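Local structure of RmpA (Streptococcus mutans, 3BJV) at residues 12-17 with 33-38; 49-52 with 57-60; 88-91 with 95-98. The protein probably serves as the cytoplasmic IIA component of an ascorbate-specific phosphotransferase system, passing on the phosphoryl group that is added to ascorbate as it enters the cell. All blocks are in the same frame, centred on the assembly; numbering follows the deposited sequence.

Contact 1 (12-17 with 33-38)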
loop_
_atom_site.group_PDB
_atom_site.type_symbol
_atom_site.label_atom_id
_atom_site.label_comp_id
_atom_site.label_asym_id
_atom_site.label_seq_id
_atom_site.Cartn_x
_atom_site.Cartn_y
_atom_site.Cartn_z
ATOM N N SER A 12 12.201 9.329 -16.283
ATOM C CA SER A 12 11.015 8.563 -16.472
ATOM C C SER A 12 9.734 9.350 -16.246
ATOM O O SER A 12 8.672 8.741 -16.049
ATOM C CB SER A 12 11.078 7.375 -15.558
ATOM O OG SER A 12 11.248 7.866 -14.255
ATOM N N ILE A 13 9.814 10.679 -16.253
ATOM C CA ILE A 13 8.617 11.513 -16.320
ATOM C C ILE A 13 8.363 11.910 -17.775
ATOM O O ILE A 13 9.206 12.589 -18.377
ATOM C CB ILE A 13 8.743 12.828 -15.553
ATOM C CG1 ILE A 13 8.939 12.575 -14.062
ATOM C CG2 ILE A 13 7.486 13.645 -15.815
ATOM C CD1 ILE A 13 9.248 13.806 -13.304
ATOM N N ARG A 14 7.242 11.457 -18.352
ATOM C CA ARG A 14 6.921 11.675 -19.764
ATOM C C ARG A 14 5.496 12.188 -19.760
ATOM O O ARG A 14 4.605 11.488 -19.358
ATOM C CB ARG A 14 7.036 10.359 -20.556
ATOM C CG ARG A 14 8.377 9.540 -20.403
ATOM C CD ARG A 14 9.682 10.262 -20.948
ATOM N NE ARG A 14 10.892 9.425 -20.788
ATOM C CZ ARG A 14 11.374 8.560 -21.682
ATOM N NH1 ARG A 14 12.455 7.840 -21.391
ATOM N NH2 ARG A 14 10.792 8.398 -22.862
ATOM N N LEU A 15 5.264 13.426 -20.168
ATOM C CA LEU A 15 3.954 14.023 -19.991
ATOM C C LEU A 15 3.203 14.281 -21.282
ATOM O O LEU A 15 3.830 14.391 -22.364
ATOM C CB LEU A 15 4.137 15.346 -19.265
ATOM C CG LEU A 15 4.864 15.344 -17.950
ATOM C CD1 LEU A 15 5.221 16.786 -17.705
ATOM C CD2 LEU A 15 3.994 14.819 -16.790
ATOM N N GLY A 16 1.870 14.409 -21.165
ATOM C CA GLY A 16 1.010 14.736 -22.305
ATOM C C GLY A 16 1.004 13.720 -23.457
ATOM O O GLY A 16 1.000 14.090 -24.656
ATOM N N LEU A 17 0.970 12.432 -23.096
ATOM C CA LEU A 17 1.012 11.354 -24.059
ATOM C C LEU A 17 -0.383 10.901 -24.401
ATOM O O LEU A 17 -1.293 11.103 -23.639
ATOM C CB LEU A 17 1.870 10.182 -23.529
ATOM C CG LEU A 17 3.341 10.508 -23.171
ATOM C CD1 LEU A 17 4.122 9.221 -22.972
ATOM C CD2 LEU A 17 4.006 11.362 -24.264
ATOM N N LEU A 33 11.568 2.822 -17.974
ATOM C CA LEU A 33 12.315 1.953 -17.065
ATOM C C LEU A 33 13.044 0.761 -17.728
ATOM O O LEU A 33 14.054 0.268 -17.212
ATOM C CB LEU A 33 11.361 1.363 -16.021
ATOM C CG LEU A 33 10.612 2.361 -15.173
ATOM C CD1 LEU A 33 9.717 1.622 -14.146
ATOM C CD2 LEU A 33 11.632 3.287 -14.523
ATOM N N ILE A 34 12.499 0.255 -18.825
ATOM C CA ILE A 34 13.261 -0.618 -19.694
ATOM C C ILE A 34 14.477 0.176 -20.287
ATOM O O ILE A 34 15.606 -0.302 -20.237
ATOM C CB ILE A 34 12.419 -1.145 -20.825
ATOM C CG1 ILE A 34 11.311 -2.042 -20.292
ATOM C CG2 ILE A 34 13.287 -1.874 -21.753
ATOM C CD1 ILE A 34 10.108 -2.117 -21.232
ATOM N N GLU A 35 14.253 1.376 -20.824
ATOM C CA GLU A 35 15.368 2.130 -21.374
ATOM C C GLU A 35 16.482 2.416 -20.352
ATOM O O GLU A 35 17.654 2.270 -20.644
ATOM C CB GLU A 35 14.881 3.403 -22.035
ATOM C CG GLU A 35 13.986 3.142 -23.219
ATOM C CD GLU A 35 13.099 4.329 -23.553
ATOM O OE1 GLU A 35 13.143 5.379 -22.862
ATOM O OE2 GLU A 35 12.347 4.217 -24.543
ATOM N N SER A 36 16.130 2.782 -19.129
ATOM C CA SER A 36 17.168 2.970 -18.151
ATOM C C SER A 36 17.794 1.704 -17.629
ATOM O O SER A 36 18.812 1.802 -16.966
ATOM C CB SER A 36 16.668 3.830 -16.995
ATOM O OG SER A 36 15.693 3.150 -16.269
ATOM N N GLY A 37 17.212 0.528 -17.886
ATOM C CA GLY A 37 17.710 -0.710 -17.252
ATOM C C GLY A 37 17.213 -0.968 -15.816
ATOM O O GLY A 37 17.663 -1.889 -15.154
ATOM N N ALA A 38 16.231 -0.200 -15.334
ATOM C CA ALA A 38 15.596 -0.520 -14.056
ATOM C C ALA A 38 14.878 -1.860 -14.114
ATOM O O ALA A 38 14.909 -2.607 -13.150
ATOM C CB ALA A 38 14.668 0.570 -13.617
#

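Contact 2 (49-52 with 57-60)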
loop_
_atom_site.group_PDB
_atom_site.type_symbol
_atom_site.label_atom_id
_atom_site.label_comp_id
_atom_site.label_asym_id
_atom_site.label_seq_id
_atom_site.Cartn_x
_atom_site.Cartn_y
_atom_site.Cartn_z
ATOM N N GLU A 49 -0.039 -9.633 -18.831
ATOM C CA GLU A 49 -0.554 -10.963 -18.441
ATOM C C GLU A 49 -1.201 -11.021 -17.085
ATOM O O GLU A 49 -2.242 -11.668 -16.959
ATOM C CB GLU A 49 0.529 -12.056 -18.525
ATOM C CG GLU A 49 1.086 -12.197 -19.916
ATOM C CD GLU A 49 0.001 -12.485 -20.928
ATOM O OE1 GLU A 49 -0.616 -13.549 -20.739
ATOM O OE2 GLU A 49 -0.263 -11.668 -21.866
ATOM N N SER A 50 -0.612 -10.370 -16.073
ATOM C CA SER A 50 -1.259 -10.300 -14.747
ATOM C C SER A 50 -2.569 -9.549 -14.754
ATOM O O SER A 50 -3.508 -9.929 -14.090
ATOM C CB SER A 50 -0.333 -9.687 -13.720
ATOM O OG SER A 50 0.754 -10.572 -13.527
ATOM N N THR A 51 -2.631 -8.478 -15.510
ATOM C CA THR A 51 -3.815 -7.681 -15.633
ATOM C C THR A 51 -4.940 -8.477 -16.306
ATOM O O THR A 51 -6.087 -8.451 -15.802
ATOM C CB THR A 51 -3.532 -6.405 -16.429
ATOM O OG1 THR A 51 -2.543 -5.653 -15.730
ATOM C CG2 THR A 51 -4.730 -5.594 -16.533
ATOM N N GLU A 52 -4.617 -9.135 -17.442
ATOM C CA GLU A 52 -5.576 -9.932 -18.202
ATOM C C GLU A 52 -6.116 -11.045 -17.321
ATOM O O GLU A 52 -7.348 -11.234 -17.258
ATOM C CB GLU A 52 -4.951 -10.568 -19.440
ATOM C CG GLU A 52 -4.642 -9.592 -20.552
ATOM C CD GLU A 52 -5.824 -9.338 -21.425
ATOM O OE1 GLU A 52 -6.940 -9.835 -21.116
ATOM O OE2 GLU A 52 -5.640 -8.644 -22.441
ATOM N N TYR A 57 -4.879 -4.630 -10.609
ATOM C CA TYR A 57 -4.693 -4.764 -9.162
ATOM C C TYR A 57 -3.940 -3.519 -8.631
ATOM O O TYR A 57 -3.274 -3.593 -7.610
ATOM C CB TYR A 57 -3.973 -6.110 -8.804
ATOM C CG TYR A 57 -2.777 -6.387 -9.705
ATOM C CD1 TYR A 57 -1.473 -6.057 -9.308
ATOM C CD2 TYR A 57 -2.969 -6.895 -11.010
ATOM C CE1 TYR A 57 -0.377 -6.289 -10.158
ATOM C CE2 TYR A 57 -1.890 -7.080 -11.867
ATOM C CZ TYR A 57 -0.594 -6.773 -11.426
ATOM O OH TYR A 57 0.445 -6.940 -12.312
ATOM N N TYR A 58 -4.064 -2.365 -9.305
ATOM C CA TYR A 58 -3.184 -1.215 -8.971
ATOM C C TYR A 58 -3.821 0.134 -9.189
ATOM O O TYR A 58 -3.167 1.145 -9.295
ATOM C CB TYR A 58 -1.877 -1.327 -9.743
ATOM C CG TYR A 58 -2.089 -1.766 -11.203
ATOM C CD1 TYR A 58 -2.623 -0.874 -12.181
ATOM C CD2 TYR A 58 -1.748 -3.048 -11.608
ATOM C CE1 TYR A 58 -2.798 -1.267 -13.524
ATOM C CE2 TYR A 58 -1.930 -3.452 -12.942
ATOM C CZ TYR A 58 -2.450 -2.577 -13.891
ATOM O OH TYR A 58 -2.623 -3.043 -15.198
ATOM N N ILE A 59 -5.126 0.170 -9.239
ATOM C CA ILE A 59 -5.800 1.427 -9.434
ATOM C C ILE A 59 -6.217 1.881 -8.050
ATOM O O ILE A 59 -7.336 1.616 -7.637
ATOM C CB ILE A 59 -6.992 1.278 -10.446
ATOM C CG1 ILE A 59 -6.448 0.846 -11.829
ATOM C CG2 ILE A 59 -7.754 2.585 -10.564
ATOM C CD1 ILE A 59 -7.439 0.518 -12.866
ATOM N N LEU A 60 -5.301 2.566 -7.347
ATOM C CA LEU A 60 -5.506 2.941 -5.935
ATOM C C LEU A 60 -6.655 3.870 -5.629
ATOM O O LEU A 60 -7.324 3.723 -4.603
ATOM C CB LEU A 60 -4.250 3.546 -5.307
ATOM C CG LEU A 60 -3.241 2.559 -4.712
ATOM C CD1 LEU A 60 -2.404 3.308 -3.695
ATOM C CD2 LEU A 60 -3.842 1.226 -4.140
#

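Contact 3 (88-91 with 95-98)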
loop_
_atom_site.group_PDB
_atom_site.type_symbol
_atom_site.label_atom_id
_atom_site.label_comp_id
_atom_site.label_asym_id
_atom_site.label_seq_id
_atom_site.Cartn_x
_atom_site.Cartn_y
_atom_site.Cartn_z
ATOM N N PRO A 88 -8.312 10.213 -20.613
ATOM C CA PRO A 88 -8.385 8.939 -19.907
ATOM C C PRO A 88 -8.523 7.719 -20.812
ATOM O O PRO A 88 -8.947 7.856 -21.951
ATOM C CB PRO A 88 -9.631 9.097 -19.005
ATOM C CG PRO A 88 -10.342 10.333 -19.519
ATOM C CD PRO A 88 -9.288 11.190 -20.102
ATOM N N VAL A 89 -8.078 6.558 -20.328
ATOM C CA VAL A 89 -8.303 5.269 -20.965
ATOM C C VAL A 89 -9.097 4.486 -19.944
ATOM O O VAL A 89 -8.965 4.760 -18.745
ATOM C CB VAL A 89 -6.956 4.461 -21.298
ATOM C CG1 VAL A 89 -6.241 5.047 -22.468
ATOM C CG2 VAL A 89 -6.015 4.376 -20.091
ATOM N N THR A 90 -9.889 3.509 -20.397
ATOM C CA THR A 90 -10.700 2.681 -19.521
ATOM C C THR A 90 -10.029 1.332 -19.305
ATOM O O THR A 90 -9.696 0.651 -20.263
ATOM C CB THR A 90 -12.109 2.486 -20.092
ATOM O OG1 THR A 90 -12.655 3.760 -20.494
ATOM C CG2 THR A 90 -13.023 1.891 -19.046
ATOM N N PHE A 91 -9.767 0.971 -18.062
ATOM C CA PHE A 91 -9.255 -0.382 -17.753
ATOM C C PHE A 91 -10.366 -1.455 -17.729
ATOM O O PHE A 91 -11.548 -1.122 -17.812
ATOM C CB PHE A 91 -8.451 -0.376 -16.441
ATOM C CG PHE A 91 -7.013 0.032 -16.622
ATOM C CD1 PHE A 91 -6.678 1.347 -16.971
ATOM C CD2 PHE A 91 -5.991 -0.906 -16.497
ATOM C CE1 PHE A 91 -5.322 1.722 -17.161
ATOM C CE2 PHE A 91 -4.653 -0.545 -16.665
ATOM C CZ PHE A 91 -4.311 0.770 -17.003
ATOM N N LYS A 95 -12.748 1.086 -14.850
ATOM C CA LYS A 95 -12.112 2.236 -14.202
ATOM C C LYS A 95 -11.341 3.112 -15.197
ATOM O O LYS A 95 -10.606 2.624 -16.066
ATOM C CB LYS A 95 -11.252 1.769 -13.045
ATOM C CG LYS A 95 -12.053 1.429 -11.802
ATOM C CD LYS A 95 -11.160 0.887 -10.655
ATOM C CE LYS A 95 -11.548 1.488 -9.264
ATOM N NZ LYS A 95 -11.440 3.042 -9.160
ATOM N N GLU A 96 -11.570 4.414 -15.110
ATOM C CA GLU A 96 -10.860 5.373 -15.958
ATOM C C GLU A 96 -9.532 5.857 -15.357
ATOM O O GLU A 96 -9.437 6.037 -14.136
ATOM C CB GLU A 96 -11.765 6.515 -16.346
ATOM C CG GLU A 96 -12.636 6.142 -17.550
ATOM C CD GLU A 96 -13.541 7.289 -17.985
ATOM O OE1 GLU A 96 -13.342 7.847 -19.107
ATOM O OE2 GLU A 96 -14.422 7.649 -17.183
ATOM N N VAL A 97 -8.511 6.001 -16.207
ATOM C CA VAL A 97 -7.163 6.386 -15.769
ATOM C C VAL A 97 -6.612 7.440 -16.653
ATOM O O VAL A 97 -6.706 7.335 -17.869
ATOM C CB VAL A 97 -6.134 5.175 -15.741
ATOM C CG1 VAL A 97 -4.752 5.654 -15.412
ATOM C CG2 VAL A 97 -6.614 4.112 -14.712
ATOM N N GLN A 98 -6.029 8.458 -16.031
ATOM C CA GLN A 98 -5.315 9.487 -16.755
ATOM C C GLN A 98 -3.849 9.686 -16.340
ATOM O O GLN A 98 -3.080 10.284 -17.059
ATOM C CB GLN A 98 -6.067 10.799 -16.689
ATOM C CG GLN A 98 -5.709 11.638 -17.889
ATOM C CD GLN A 98 -6.629 12.826 -18.082
ATOM O OE1 GLN A 98 -6.514 13.545 -19.081
ATOM N NE2 GLN A 98 -7.572 13.021 -17.139
#

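Contact 1 (12-17 with 33-38)
S12 and L33 bring their CA atoms to 6.8 Å where strand 13-17 starts beside the end of helix 22-36, and beyond this point the two backbones stay apart. In an alpha/beta three-layer sandwich, helices pack on a central sheet; here, between 12-17 and 33-38, the contact consists of one apolar touch and one salt bridge, while P32, just before in the helix, also packs on S12 and R14. The apolar touch is light: S12 CB meets L33 CD2 at 4.3 Å, while the hydroxyl of S12 is turned to the carbonyl O of F80 on the neighbouring strand. The helix ends in a Schellman motif, in which G37, at positive phi, returns its N to I34 O. R14 reaches across from the strand. Its chain bends at chi2 (-64°), and its NE binds the carbonyl O of H11, which helps to fix the direction of the guanidinium. E35 arrives with its chain extended beyond CG, and the two planar groups are turned 25° from each other. With E35 exposed and R14 partly so, solvent probably tempers the pair. The bond itself uses one N-H: R14 NH1 gives it to E35 OE1 at 2.9 Å, with OE1 lying 16° out of the guanidinium plane.

Contact 2 (49-52 with 57-60)
The Y57 ring has the N of T51 at its edge, 4.0 Å from CE2, and one of its faces is taken by Y58, whose CD2 sits 3.7 Å above the plane, over the ring centre. The Y58 ring in turn presents its edge to Y57 CE1 and, at its hydroxyl end, to T51 OG1. This is a helix-to-loop contact: the last turns of helix 42-54 are met by the connection that leads on to strand 63-65, so that soon after leaving the helix the chain packs Y57 and Y58 against it. Both tyrosines have CG between the backbone N and the carbonyl carbon (chi1 45° for Y57 and 42° for Y58), and from there their rings reach back to the helix. S50 meets Y57 through its CB, 3.2 Å from Y57 OH; its own OG is bonded to A46 O one turn earlier. Y57 OH bonds to H68 O, and the Y57 and H68 rings meet edge-to-face. K109 of the second subunit also packs on S50 and Y57, placing this buried contact beside the dimer interface. The side chains of T51 and Y58 cross at about a right angle; T51 OG1, already bonded to I47 O, accepts a hydrogen bond from Y58 OH at 2.7 Å.

Contact 3 (88-91 with 95-98)
V89 and V97 face each other as an antiparallel hydrogen-bonded pair in the beta hairpin formed by strand 88-90 and the start of strand 96-104, and every hydrogen bond across it is made by the backbone. V89 N binds V97 O, and V97 N binds V89 O, both at 2.9 Å. Nearer the turn, F91 N donates to K95 O at 2.7 Å, with the donor in the carbonyl plane and an N-H...O angle of 165°. CA-H...O contacts fill in between these bonds: P88 CA approaches V97 O at 3.1 Å, so that this oxygen receives both the V89 amide and a polarised C-H. E96 CA and T90 CA make similar approaches to V89 O and K95 O.

Apolar contacts gather on the buried side, where V89 and V97 point. V97 CG2 lies 3.6 Å from F91 CD1; with CG1 anti to the backbone N (V97 chi1 175°), CG2 is left anti to the carbonyl carbon and faces the ring. A25 of helix 22-36 packs on V89, while the F91 ring meets that of W22 at the beginning of the same helix. The hairpin is thereby seated on helix 22-36.

The other side, carrying T90 and E96, is exposed. These two form a non-hydrogen-bonded pair and their side chains cross obliquely, T90 OG1 resting 3.8 Å from E96 CG. At the far end the P88 ring lies beside Q98, the two side chains pointing the same way.

Across the strands no ion pair is made: the polar work falls to main-chain amides and carbonyls. The chemistry implies a two-sided hairpin, whose register is set by its backbone and whose valine face, joined by the F91 ring, anchors it to the protein, while its threonine and glutamate side meets solvent.

In the fold
The three contacts follow one another along the chain, each closing before the next opens, and all belong to one EIIA type 2 domain. Contact 1 has its centre 19 Å from that of either other contact, though its nearest atoms come within about 7 Å of contact 3 without touching; its helix 22-36 is followed directly by helix 42-54 of contact 2. Contacts 1 and 3 reach the same mixed sheet through strands 13-17, 88-90 and 96-104. Contacts 2 and 3 have centres 12 Å apart and touch: I59 packs on F91, K95 and V97, and Y58 OH lies 3.5 Å from F91 CE2. Helix 42-54, the loop after it and the hairpin thus pack together at one end of strand 96-104.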